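Glycosyl hydrolase family 26 (Bacteroides ovatus, PDB 4ZXO) probably hydrolyses beta-1,4-mannosidic linkages in galactomannan, as a family 26 beta-mannanase with a TIM-barrel fold. Local coordinates at residues S52-Y57 with I333-D338; G26-H31 with P58-F63; W281-L286 with F324-R329. All coordinates share one frame; numbering follows the deposited sequence.

Contact 1 of 3, residues S52-Y57 with I333-D338. With K (potassium ion), chain B.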
loop_
_atom_site.group_PDB
_atom_site.type_symbol
_atom_site.label_atom_id
_atom_site.label_comp_id
_atom_site.label_asym_id
_atom_site.label_seq_id
_atom_site.Cartn_x
_atom_site.Cartn_y
_atom_site.Cartn_z
ATOM N N SER A 52 5.049 15.095 13.456
ATOM C CA SER A 52 5.644 16.416 13.749
ATOM C C SER A 52 4.687 17.524 13.390
ATOM O O SER A 52 4.760 18.607 13.987
ATOM C CB SER A 52 6.953 16.616 12.985
ATOM O OG SER A 52 7.948 15.787 13.509
ATOM N N VAL A 53 3.789 17.273 12.428
ATOM C CA VAL A 53 2.821 18.330 12.070
ATOM C C VAL A 53 1.536 18.266 12.877
ATOM O O VAL A 53 1.101 19.263 13.457
ATOM C CB VAL A 53 2.479 18.297 10.566
ATOM C CG1 VAL A 53 1.286 19.237 10.205
ATOM C CG2 VAL A 53 3.705 18.649 9.773
ATOM N N CYS A 54 0.921 17.102 12.955
ATOM C CA CYS A 54 -0.390 17.024 13.579
ATOM C C CYS A 54 -0.393 16.397 14.975
ATOM O O CYS A 54 -1.432 16.464 15.622
ATOM C CB CYS A 54 -1.379 16.240 12.697
ATOM S SG CYS A 54 -1.144 14.399 12.729
ATOM N N GLY A 55 0.720 15.812 15.427
ATOM C CA GLY A 55 0.812 15.315 16.782
ATOM C C GLY A 55 0.472 13.856 16.961
ATOM O O GLY A 55 0.589 13.345 18.079
ATOM N N ALA A 56 0.026 13.172 15.910
ATOM C CA ALA A 56 -0.188 11.728 16.041
ATOM C C ALA A 56 0.448 10.987 14.887
ATOM O O ALA A 56 0.540 11.499 13.769
ATOM C CB ALA A 56 -1.642 11.395 16.062
ATOM N N TYR A 57 0.815 9.747 15.156
ATOM C CA TYR A 57 1.255 8.880 14.067
ATOM C C TYR A 57 0.088 8.534 13.096
ATOM O O TYR A 57 -1.069 8.403 13.510
ATOM C CB TYR A 57 1.836 7.588 14.612
ATOM C CG TYR A 57 3.139 7.728 15.314
ATOM C CD1 TYR A 57 4.312 7.999 14.603
ATOM C CD2 TYR A 57 3.213 7.602 16.702
ATOM C CE1 TYR A 57 5.552 8.091 15.264
ATOM C CE2 TYR A 57 4.435 7.715 17.364
ATOM C CZ TYR A 57 5.588 7.934 16.642
ATOM O OH TYR A 57 6.770 8.057 17.322
ATOM N N ILE A 333 -11.234 11.012 9.632
ATOM C CA ILE A 333 -9.872 10.583 9.308
ATOM C C ILE A 333 -9.161 10.116 10.548
ATOM O O ILE A 333 -9.115 10.883 11.536
ATOM C CB ILE A 333 -9.043 11.749 8.675
ATOM C CG1 ILE A 333 -9.760 12.412 7.491
ATOM C CG2 ILE A 333 -7.599 11.327 8.216
ATOM C CD1 ILE A 333 -10.063 11.507 6.328
ATOM N N LEU A 334 -8.577 8.913 10.497
ATOM C CA LEU A 334 -8.149 8.235 11.705
ATOM C C LEU A 334 -6.624 8.110 11.787
ATOM O O LEU A 334 -5.943 7.683 10.844
ATOM C CB LEU A 334 -8.760 6.855 11.801
ATOM C CG LEU A 334 -10.272 6.759 11.664
ATOM C CD1 LEU A 334 -10.662 5.288 11.588
ATOM C CD2 LEU A 334 -10.997 7.458 12.779
ATOM N N PHE A 335 -6.105 8.438 12.952
ATOM C CA PHE A 335 -4.694 8.375 13.263
ATOM C C PHE A 335 -4.581 7.499 14.490
ATOM O O PHE A 335 -5.565 7.319 15.242
ATOM C CB PHE A 335 -4.091 9.795 13.563
ATOM C CG PHE A 335 -4.066 10.696 12.378
ATOM C CD1 PHE A 335 -2.860 10.980 11.721
ATOM C CD2 PHE A 335 -5.255 11.288 11.910
ATOM C CE1 PHE A 335 -2.829 11.818 10.588
ATOM C CE2 PHE A 335 -5.231 12.115 10.787
ATOM C CZ PHE A 335 -4.016 12.370 10.104
ATOM N N VAL A 336 -3.379 7.027 14.768
ATOM C CA VAL A 336 -3.144 6.310 16.013
ATOM C C VAL A 336 -3.594 7.119 17.219
ATOM O O VAL A 336 -3.284 8.315 17.300
ATOM C CB VAL A 336 -1.657 5.966 16.133
ATOM C CG1 VAL A 336 -1.350 5.456 17.522
ATOM C CG2 VAL A 336 -1.275 4.911 15.047
ATOM N N GLY A 337 -4.318 6.486 18.156
ATOM C CA GLY A 337 -4.994 7.190 19.271
ATOM C C GLY A 337 -6.499 7.381 19.072
ATOM O O GLY A 337 -7.265 7.540 20.037
ATOM N N ASP A 338 -6.966 7.332 17.822
ATOM C CA ASP A 338 -8.400 7.466 17.557
ATOM C C ASP A 338 -9.164 6.174 17.843
ATOM O O ASP A 338 -8.566 5.166 18.233
ATOM C CB ASP A 338 -8.597 7.933 16.121
ATOM C CG ASP A 338 -8.043 9.354 15.899
ATOM O OD1 ASP A 338 -7.948 10.118 16.880
ATOM O OD2 ASP A 338 -7.708 9.732 14.764
HETATM K K K B . -9.303 12.631 13.175
HETATM O O HOH W 1 -0.239 8.807 17.698
HETATM O O HOH W 2 -9.419 12.263 16.274
HETATM O O HOH W 3 -10.786 13.924 14.907
HETATM O O HOH W 4 -7.389 12.013 14.582
HETATM O O HOH W 5 -10.763 11.008 14.828
#
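Phe335 reaches from the end of strand 333-334 into the turn that follows helix 49-54, and its side chain carries much of the contact. Its CB lies 3.3 Å from Tyr57 O and also touches the methyl of Ala56. A chi1 of -67° sets CG opposite the carbonyl carbon, with Tyr57 O at the ring edge, near its plane. Further out, CD1 and CE1 approach the thiol of Cys54. SG stands 4.3 Å from the centroid of the Phe335 ring and 34° off its normal, an oblique sulfur-aromatic contact. The thiol is also held weakly from its own segment, by Ala56 N.

Tyr57 O accepts a hydrogen bond from Val336 N at 3.0 Å, the only direct one between the segments, bent to 146° at the hydrogen. A water linking Tyr57 N to Val336 O adds a second polar bridge. The type II turn from Phe335 to Asp338 is closed by a bond from Asp338 N to Phe335 O, while Phe335 N donates a hydrogen bond to Asp338 OD2 at 2.7 Å, meeting it from above the carboxylate plane.

Ile333 O, with Ser328 O and Ser330 O, binds a potassium ion. Around this surface contact, Leu334 makes backbone hydrogen bonds with Ile27 and Phe29 of strand 27-32, and Cys54 and Phe335 both pack on Ser328 of helix 321-328.

Contact 2 of 3, residues G26-H31 with P58-F63; sequences GILFGH and PGVMSF
Phe29, Val60 and His31 carry the backbone bonds of a parallel strand pair, of the kind that builds the wall of a TIM barrel. The short strand axes 27-31 and 60-63 approach to 4.7 Å, with their directions 30° apart. Val60 N donates to Phe29 O at 3.0 Å, coming from above the carbonyl plane, 40° out of it. Val60 O then accepts from His31 N at 3.2 Å, so Val60 is gripped through both its N-H and its carbonyl. The next bond, Ser62 N to His31 O, is weak.

CA-H...O contacts fill in between these bonds. The closer one sets Gly30 CA 3.1 Å from Val60 O, and the other joins Met61 CA to His31 O. Gly30, having no side chain, lets the backbones come to 4.2 Å, CA to CA, opposite Val60. Pro58 CB also lies close to a carbonyl oxygen, that of Phe29.

Apolar contacts lie at the start of the pair. Leu28 CB meets Val60 CG2 at 3.7 Å, the two side chains crossing at about a right angle. Val60 directs this methyl to Leu28 by setting CG2 opposite its own carbonyl carbon and CG1 opposite its N (chi1 180°). Leu28 CD2 approaches Gly59 CA. Pro58 CB sits 4.1 Å from Phe29 CD2.

His31 turns its imidazole away from the partner strand, to Asp34 and, weakly, Asn303. Strand 27-32 is flanked by 60-64 and by 295-300 and 333-334; strand 60-64 continues the barrel to 97-101, with Met61 and Phe63 packing on helix 81-93.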
loop_
_atom_site.group_PDB
_atom_site.type_symbol
_atom_site.label_atom_id
_atom_site.label_comp_id
_atom_site.label_asym_id
_atom_site.label_seq_id
_atom_site.Cartn_x
_atom_site.Cartn_y
_atom_site.Cartn_z
ATOM N N GLY A 26 -14.540 5.143 9.804
ATOM C CA GLY A 26 -13.773 6.240 9.203
ATOM C C GLY A 26 -12.637 5.686 8.362
ATOM O O GLY A 26 -12.559 4.474 8.134
ATOM N N ILE A 27 -11.762 6.590 7.951
ATOM C CA ILE A 27 -10.697 6.318 6.981
ATOM C C ILE A 27 -9.345 6.449 7.668
ATOM O O ILE A 27 -8.987 7.543 8.096
ATOM C CB ILE A 27 -10.736 7.305 5.805
ATOM C CG1 ILE A 27 -12.112 7.392 5.141
ATOM C CG2 ILE A 27 -9.702 6.885 4.749
ATOM C CD1 ILE A 27 -12.238 8.489 4.091
ATOM N N LEU A 28 -8.581 5.365 7.783
ATOM C CA LEU A 28 -7.221 5.499 8.338
ATOM C C LEU A 28 -6.351 6.314 7.454
ATOM O O LEU A 28 -6.354 6.109 6.256
ATOM C CB LEU A 28 -6.587 4.110 8.523
ATOM C CG LEU A 28 -7.281 3.200 9.560
ATOM C CD1 LEU A 28 -6.963 1.695 9.249
ATOM C CD2 LEU A 28 -6.860 3.588 10.966
ATOM N N PHE A 29 -5.576 7.231 8.034
ATOM C CA PHE A 29 -4.632 7.988 7.241
ATOM C C PHE A 29 -3.268 7.332 7.222
ATOM O O PHE A 29 -2.766 6.927 8.287
ATOM C CB PHE A 29 -4.479 9.401 7.777
ATOM C CG PHE A 29 -3.593 10.256 6.895
ATOM C CD1 PHE A 29 -4.071 10.746 5.669
ATOM C CD2 PHE A 29 -2.275 10.486 7.223
ATOM C CE1 PHE A 29 -3.228 11.505 4.809
ATOM C CE2 PHE A 29 -1.446 11.236 6.368
ATOM C CZ PHE A 29 -1.919 11.752 5.175
ATOM N N GLY A 30 -2.638 7.299 6.030
ATOM C CA GLY A 30 -1.393 6.605 5.825
ATOM C C GLY A 30 -0.278 7.448 5.211
ATOM O O GLY A 30 -0.539 8.392 4.455
ATOM N N HIS A 31 0.961 7.045 5.479
ATOM C CA HIS A 31 2.102 7.665 4.855
ATOM C C HIS A 31 3.202 6.617 4.638
ATOM O O HIS A 31 3.565 5.873 5.569
ATOM C CB HIS A 31 2.602 8.794 5.763
ATOM C CG HIS A 31 3.751 9.592 5.183
ATOM N ND1 HIS A 31 4.791 10.063 5.964
ATOM C CD2 HIS A 31 4.003 10.015 3.918
ATOM C CE1 HIS A 31 5.643 10.742 5.205
ATOM N NE2 HIS A 31 5.198 10.705 3.949
ATOM N N PRO A 58 0.384 8.371 11.793
ATOM C CA PRO A 58 -0.658 7.958 10.847
ATOM C C PRO A 58 -1.182 6.538 11.217
ATOM O O PRO A 58 -0.450 5.696 11.746
ATOM C CB PRO A 58 0.058 7.981 9.502
ATOM C CG PRO A 58 1.479 7.786 9.829
ATOM C CD PRO A 58 1.697 8.505 11.135
ATOM N N GLY A 59 -2.459 6.311 10.957
ATOM C CA GLY A 59 -3.068 5.021 11.221
ATOM C C GLY A 59 -2.456 3.903 10.387
ATOM O O GLY A 59 -2.482 2.739 10.781
ATOM N N VAL A 60 -1.927 4.244 9.210
ATOM C CA VAL A 60 -1.247 3.264 8.340
ATOM C C VAL A 60 0.155 3.749 8.034
ATOM O O VAL A 60 0.371 4.943 7.752
ATOM C CB VAL A 60 -1.967 3.109 7.001
ATOM C CG1 VAL A 60 -1.242 2.085 6.113
ATOM C CG2 VAL A 60 -3.452 2.693 7.178
ATOM N N MET A 61 1.104 2.828 8.058
ATOM C CA MET A 61 2.440 3.106 7.523
ATOM C C MET A 61 2.748 2.071 6.492
ATOM O O MET A 61 2.365 0.906 6.650
ATOM C CB MET A 61 3.487 3.053 8.620
ATOM C CG MET A 61 3.348 4.231 9.561
ATOM S SD MET A 61 4.505 4.108 10.931
ATOM C CE MET A 61 3.880 5.447 11.968
ATOM N N SER A 62 3.366 2.494 5.394
ATOM C CA SER A 62 3.799 1.504 4.393
ATOM C C SER A 62 5.285 1.620 4.181
ATOM O O SER A 62 5.912 2.663 4.424
ATOM C CB SER A 62 3.027 1.667 3.038
ATOM O OG SER A 62 3.187 2.961 2.496
ATOM N N PHE A 63 5.843 0.532 3.686
ATOM C CA PHE A 63 7.263 0.449 3.394
ATOM C C PHE A 63 7.407 -0.426 2.165
ATOM O O PHE A 63 6.442 -1.065 1.754
ATOM C CB PHE A 63 8.076 -0.131 4.582
ATOM C CG PHE A 63 7.806 0.556 5.911
ATOM C CD1 PHE A 63 8.520 1.707 6.290
ATOM C CD2 PHE A 63 6.819 0.064 6.750
ATOM C CE1 PHE A 63 8.244 2.327 7.480
ATOM C CE2 PHE A 63 6.529 0.661 7.982
ATOM C CZ PHE A 63 7.241 1.814 8.346
#

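Contact 3 of 3, residues W281-L286 with F324-R329. With K (potassium ion), chain B.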
loop_
_atom_site.group_PDB
_atom_site.type_symbol
_atom_site.label_atom_id
_atom_site.label_comp_id
_atom_site.label_asym_id
_atom_site.label_seq_id
_atom_site.Cartn_x
_atom_site.Cartn_y
_atom_site.Cartn_z
ATOM N N TRP A 281 -4.734 22.006 0.278
ATOM C CA TRP A 281 -4.993 20.760 -0.479
ATOM C C TRP A 281 -5.796 19.749 0.304
ATOM O O TRP A 281 -6.695 19.103 -0.243
ATOM C CB TRP A 281 -3.698 20.081 -0.935
ATOM C CG TRP A 281 -3.950 18.970 -1.916
ATOM C CD1 TRP A 281 -4.353 19.113 -3.211
ATOM C CD2 TRP A 281 -3.815 17.577 -1.687
ATOM N NE1 TRP A 281 -4.495 17.899 -3.801
ATOM C CE2 TRP A 281 -4.170 16.924 -2.889
ATOM C CE3 TRP A 281 -3.460 16.802 -0.570
ATOM C CZ2 TRP A 281 -4.169 15.529 -3.023
ATOM C CZ3 TRP A 281 -3.437 15.372 -0.711
ATOM C CH2 TRP A 281 -3.781 14.773 -1.949
ATOM N N TRP A 282 -5.479 19.616 1.587
ATOM C CA TRP A 282 -6.052 18.533 2.410
ATOM C C TRP A 282 -7.556 18.697 2.625
ATOM O O TRP A 282 -8.323 17.750 2.391
ATOM C CB TRP A 282 -5.325 18.476 3.768
ATOM C CG TRP A 282 -3.865 18.283 3.577
ATOM C CD1 TRP A 282 -2.893 19.249 3.579
ATOM C CD2 TRP A 282 -3.215 17.064 3.223
ATOM N NE1 TRP A 282 -1.664 18.694 3.259
ATOM C CE2 TRP A 282 -1.828 17.342 3.081
ATOM C CE3 TRP A 282 -3.659 15.754 3.078
ATOM C CZ2 TRP A 282 -0.898 16.373 2.718
ATOM C CZ3 TRP A 282 -2.729 14.774 2.749
ATOM C CH2 TRP A 282 -1.357 15.101 2.567
ATOM N N THR A 283 -7.988 19.887 3.077
ATOM C CA THR A 283 -9.424 20.098 3.280
ATOM C C THR A 283 -10.124 20.602 2.065
ATOM O O THR A 283 -11.344 20.473 1.945
ATOM C CB THR A 283 -9.743 21.107 4.421
ATOM O OG1 THR A 283 -9.218 22.417 4.101
ATOM C CG2 THR A 283 -9.125 20.597 5.723
ATOM N N GLY A 284 -9.374 21.184 1.148
ATOM C CA GLY A 284 -10.025 21.796 0.011
ATOM C C GLY A 284 -10.121 20.931 -1.219
ATOM O O GLY A 284 -10.935 21.187 -2.083
ATOM N N THR A 285 -9.264 19.930 -1.314
ATOM C CA THR A 285 -9.292 19.005 -2.467
ATOM C C THR A 285 -9.470 17.550 -2.028
ATOM O O THR A 285 -10.411 16.898 -2.441
ATOM C CB THR A 285 -8.015 19.149 -3.295
ATOM O OG1 THR A 285 -7.956 20.489 -3.783
ATOM C CG2 THR A 285 -8.024 18.247 -4.505
ATOM N N LEU A 286 -8.580 17.035 -1.184
ATOM C CA LEU A 286 -8.642 15.604 -0.878
ATOM C C LEU A 286 -9.890 15.204 -0.063
ATOM O O LEU A 286 -10.646 14.272 -0.429
ATOM C CB LEU A 286 -7.392 15.199 -0.105
ATOM C CG LEU A 286 -7.324 13.715 0.242
ATOM C CD1 LEU A 286 -7.214 12.774 -0.943
ATOM C CD2 LEU A 286 -6.174 13.379 1.202
ATOM N N PHE A 324 -3.296 20.603 6.883
ATOM C CA PHE A 324 -3.216 19.201 7.244
ATOM C C PHE A 324 -3.666 18.995 8.699
ATOM O O PHE A 324 -4.313 17.995 9.018
ATOM C CB PHE A 324 -1.791 18.690 7.061
ATOM C CG PHE A 324 -1.645 17.236 7.389
ATOM C CD1 PHE A 324 -2.106 16.261 6.507
ATOM C CD2 PHE A 324 -1.110 16.840 8.601
ATOM C CE1 PHE A 324 -1.978 14.913 6.807
ATOM C CE2 PHE A 324 -1.006 15.475 8.934
ATOM C CZ PHE A 324 -1.427 14.510 8.006
ATOM N N VAL A 325 -3.283 19.913 9.586
ATOM C CA VAL A 325 -3.752 19.792 10.976
ATOM C C VAL A 325 -5.291 19.814 11.005
ATOM O O VAL A 325 -5.898 18.981 11.656
ATOM C CB VAL A 325 -3.194 20.891 11.882
ATOM C CG1 VAL A 325 -3.893 20.822 13.283
ATOM C CG2 VAL A 325 -1.662 20.691 12.067
ATOM N N LYS A 326 -5.906 20.747 10.270
ATOM C CA LYS A 326 -7.355 20.831 10.220
ATOM C C LYS A 326 -7.979 19.533 9.645
ATOM O O LYS A 326 -8.982 19.015 10.143
ATOM C CB LYS A 326 -7.763 22.051 9.392
ATOM C CG LYS A 326 -9.256 22.256 9.202
ATOM C CD LYS A 326 -9.529 23.638 8.547
ATOM C CE LYS A 326 -10.780 23.699 7.661
ATOM N NZ LYS A 326 -11.971 23.170 8.376
ATOM N N PHE A 327 -7.383 19.044 8.566
ATOM C CA PHE A 327 -7.780 17.761 7.972
ATOM C C PHE A 327 -7.717 16.628 8.979
ATOM O O PHE A 327 -8.621 15.792 9.064
ATOM C CB PHE A 327 -6.845 17.511 6.793
ATOM C CG PHE A 327 -6.844 16.115 6.214
ATOM C CD1 PHE A 327 -7.771 15.735 5.233
ATOM C CD2 PHE A 327 -5.893 15.189 6.640
ATOM C CE1 PHE A 327 -7.710 14.455 4.643
ATOM C CE2 PHE A 327 -5.853 13.891 6.084
ATOM C CZ PHE A 327 -6.768 13.528 5.078
ATOM N N SER A 328 -6.644 16.618 9.764
ATOM C CA SER A 328 -6.430 15.533 10.716
ATOM C C SER A 328 -7.490 15.548 11.793
ATOM O O SER A 328 -7.778 14.513 12.334
ATOM C CB SER A 328 -5.040 15.594 11.359
ATOM O OG SER A 328 -4.940 16.614 12.348
ATOM N N ARG A 329 -8.087 16.700 12.030
ATOM C CA ARG A 329 -9.103 16.812 13.043
ATOM C C ARG A 329 -10.491 16.387 12.555
ATOM O O ARG A 329 -11.436 16.358 13.352
ATOM C CB ARG A 329 -9.090 18.259 13.542
ATOM C CG ARG A 329 -7.851 18.542 14.350
ATOM C CD ARG A 329 -7.705 19.953 14.787
ATOM N NE ARG A 329 -6.506 20.064 15.611
ATOM C CZ ARG A 329 -5.894 21.209 15.877
ATOM N NH1 ARG A 329 -6.403 22.333 15.416
ATOM N NH2 ARG A 329 -4.792 21.223 16.622
HETATM K K K B . -9.303 12.631 13.175
HETATM O O HOH W 3 -10.786 13.924 14.907
HETATM O O HOH W 2 -9.419 12.263 16.274
HETATM O O HOH W 4 -7.389 12.013 14.582
HETATM O O HOH W 5 -10.763 11.008 14.828
#
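The short helical segments 281-286 and 324-328 run at 65° to each other, with their axes 8.1 Å apart at closest approach, and Trp282 and Thr283 lie nearest Phe324 and Phe327, respectively. An aromatic cluster of Trp282, Phe324 and Phe327 joins these two helices on the outside of the TIM barrel.

Trp282 is the centre of it. Phe324 presents its edge to the indole in a T-shaped (edge-to-face) pair, the planes at 75°, with CD1 3.6 Å from Trp282 CD2. Phe324 CB adds a CH-pi contact over the five-membered ring, 3.9 Å from its centroid. Trp281 CE3 lies over the opposite face, so the indole is held between neighbours on both sides. Its own edge in turn is directed at the face of Phe327, with a shallower angle of 50° between the planes. Nearer the backbones, Trp282 CB meets Phe327 CB at 3.5 Å, while Leu286 CD2 reaches Phe327 CE1 and CZ. Trp282 NE1 is hydrogen-bonded to Ser320.

Toward the surface, Thr283 CG2 touches the aliphatic chain of Lys326 at CG and approaches Phe327 N at 3.7 Å. Placing OG1 between the backbone N and the carbonyl carbon leaves this methyl beside the backbone N; OG1 bonds to Asp323.

In helix 281-290, Trp281 O accepts from both Thr285 N and Leu286 N, the latter belonging to a wider pi-type turn. Where 324-329 approaches the potassium ion, Ser328 OG donates to Val325 O at 2.6 Å, while Ser328 O binds the metal at 2.6 Å.

In the fold
From the N terminus, the first strand, 27-32, pairs with 60-64, so contact 2 closes a short loop that contains helix 49-54. Contact 1 begins within this loop and runs on to residues 333-338 near the end of the chain; contacts 1 and 2 therefore cross. Contact 3 follows contact 2 in series and falls entirely within the long span of contact 1. The three meet at Phe29, whose ring touches Phe335 of contact 1 and Trp282, Phe324 and Phe327 of contact 3. Contacts 1 and 3 also share the potassium ion. Together they tie the first barrel strands to helices 281-290 and 321-328 and the C-terminal strand 333-334.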